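Local atomic coordinates of conserved hypothetical protein (Enterococcus faecalis, PDB entry 1Z6M), a protein that is of unknown function but has a thioredoxin-like fold and a thioredoxin-type CxxC pair, consistent with a role in thiol-disulfide exchange. Residues E162-T165 / E166-R170. Sequence-based numbering, arbitrary orientation. Where two conformers were deposited one is given.
With PO4 (phosphate ion), chain B.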
loop_
_atom_site.group_PDB
_atom_site.type_symbol
_atom_site.label_atom_id
_atom_site.label_comp_id
_atom_site.label_asym_id
_atom_site.label_seq_id
_atom_site.Cartn_x
_atom_site.Cartn_y
_atom_site.Cartn_z
ATOM N N GLU A 162 6.663 -8.473 3.330
ATOM C CA GLU A 162 6.714 -8.268 4.778
ATOM C C GLU A 162 7.825 -9.053 5.470
ATOM O O GLU A 162 8.181 -8.736 6.607
ATOM C CB GLU A 162 5.367 -8.605 5.424
ATOM C CG GLU A 162 5.035 -10.113 5.560
ATOM C CD GLU A 162 4.787 -10.846 4.243
ATOM O OE1 GLU A 162 4.507 -10.205 3.200
ATOM O OE2 GLU A 162 4.863 -12.096 4.272
ATOM N N SER A 163 8.369 -10.074 4.807
ATOM C CA SER A 163 9.453 -10.854 5.402
ATOM C C SER A 163 10.770 -10.086 5.445
ATOM O O SER A 163 11.683 -10.499 6.149
ATOM C CB SER A 163 9.640 -12.192 4.695
ATOM O OG SER A 163 10.153 -12.022 3.386
ATOM N N VAL A 164 10.869 -8.980 4.708
ATOM C CA VAL A 164 12.094 -8.181 4.680
ATOM C C VAL A 164 12.497 -7.779 6.101
ATOM O O VAL A 164 11.645 -7.461 6.926
ATOM C CB VAL A 164 11.913 -6.935 3.775
ATOM C CG1 VAL A 164 11.025 -5.872 4.441
ATOM C CG2 VAL A 164 13.267 -6.357 3.380
ATOM N N THR A 165 13.793 -7.813 6.397
ATOM C CA THR A 165 14.251 -7.275 7.673
ATOM C C THR A 165 14.591 -5.799 7.478
ATOM O O THR A 165 14.780 -5.338 6.341
ATOM C CB THR A 165 15.490 -8.003 8.191
ATOM O OG1 THR A 165 16.584 -7.678 7.333
ATOM C CG2 THR A 165 15.278 -9.523 8.240
ATOM N N GLU A 166 14.674 -5.051 8.572
ATOM C CA GLU A 166 15.005 -3.631 8.440
ATOM C C GLU A 166 16.416 -3.404 7.914
ATOM O O GLU A 166 16.639 -2.460 7.168
ATOM C CB GLU A 166 14.709 -2.838 9.722
ATOM C CG GLU A 166 13.202 -2.725 10.044
ATOM C CD GLU A 166 12.378 -2.084 8.920
ATOM O OE1 GLU A 166 12.430 -0.847 8.764
ATOM O OE2 GLU A 166 11.673 -2.815 8.190
ATOM N N GLU A 167 17.347 -4.289 8.245
ATOM C CA GLU A 167 18.672 -4.248 7.641
ATOM C C GLU A 167 18.646 -4.466 6.138
ATOM O O GLU A 167 19.315 -3.777 5.394
ATOM C CB GLU A 167 19.630 -5.252 8.294
ATOM C CG GLU A 167 21.058 -5.109 7.768
ATOM C CD GLU A 167 21.953 -6.306 8.025
ATOM O OE1 GLU A 167 21.499 -7.457 7.892
ATOM O OE2 GLU A 167 23.133 -6.087 8.341
ATOM N N GLU A 168 17.852 -5.431 5.704
ATOM C CA GLU A 168 17.701 -5.679 4.269
ATOM C C GLU A 168 17.072 -4.473 3.588
ATOM O O GLU A 168 17.503 -4.074 2.503
ATOM C CB GLU A 168 16.852 -6.922 4.019
ATOM C CG GLU A 168 17.584 -8.220 4.312
ATOM C CD GLU A 168 16.673 -9.438 4.340
ATOM O OE1 GLU A 168 15.432 -9.299 4.255
ATOM O OE2 GLU A 168 17.210 -10.557 4.454
ATOM N N LEU A 169 16.080 -3.874 4.241
ATOM C CA LEU A 169 15.384 -2.715 3.672
ATOM C C LEU A 169 16.348 -1.533 3.514
ATOM O O LEU A 169 16.383 -0.888 2.468
ATOM C CB LEU A 169 14.176 -2.350 4.530
ATOM C CG LEU A 169 13.309 -1.181 4.064
ATOM C CD1 LEU A 169 12.849 -1.341 2.615
ATOM C CD2 LEU A 169 12.116 -1.045 5.012
ATOM N N ARG A 170 17.118 -1.244 4.552
ATOM C CA ARG A 170 18.202 -0.273 4.440
ATOM C C ARG A 170 19.099 -0.583 3.252
ATOM O O ARG A 170 19.422 0.298 2.488
ATOM C CB ARG A 170 19.073 -0.309 5.689
ATOM C CG ARG A 170 18.512 0.341 6.892
ATOM C CD ARG A 170 19.581 0.469 8.003
ATOM N NE ARG A 170 19.524 -0.640 8.938
ATOM C CZ ARG A 170 20.471 -1.556 9.139
ATOM N NH1 ARG A 170 21.611 -1.551 8.465
ATOM N NH2 ARG A 170 20.252 -2.506 10.026
HETATM P P PO4 B . 13.050 -6.727 11.632
HETATM O O1 PO4 B . 13.024 -8.009 10.831
HETATM O O2 PO4 B . 14.252 -5.925 11.209
HETATM O O3 PO4 B . 11.766 -5.957 11.383
HETATM O O4 PO4 B . 13.156 -7.110 13.090
HETATM O O HOH W 1 13.933 -11.481 4.768
HETATM O O HOH W 2 11.335 -5.356 8.701
HETATM O O HOH W 3 18.830 -8.978 8.249
#
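Thr165 and Glu168 grip each other twice at the start of helix 166-173. The threonine hydroxyl OG1 accepts from the backbone N of Glu168 at 3.1 Å, in a fairly straight bond. In return the carboxylate oxygen OE1 of Glu168 accepts the backbone N-H of Thr165, also at 3.1 Å, and this amide comes in from above the carboxylate plane, 49° out of it. The Thr165 chi1 of 69° puts OG1 between its own N and carbonyl carbon, facing the first helical turn, while Glu168 CG lies anti to its carbonyl carbon and its extended chain runs back toward the cap. CG of Glu168 passes only 3.2 Å from Thr165 OG1, so the two side chains are in close contact as well as bonded. This reciprocal pair is a capping box with Thr165 as N-cap, and it starts the C-terminal helix of the thioredoxin-like fold; a backbone bond from Leu169 N to Thr165 O measures 2.9 Å. On the protein side of the box, the buried Val164 brings CG2 to 3.7 Å from Glu168 CB and also approaches Leu169. Val164 packs on Trp45 and Leu169 on Leu52, contacts that join the start of the last helix to helix 40-58. The opposite character appears on the solvent side, where water does the linking. One water donates to both Ser163 O and Glu168 OE1, giving that oxygen a second donor, and another sits at Thr165 OG1. At the helix N-terminus a phosphate, probably from the crystallisation liquor, receives the Glu166 N-H through O2 at 2.8 Å, nearly straight at 171°.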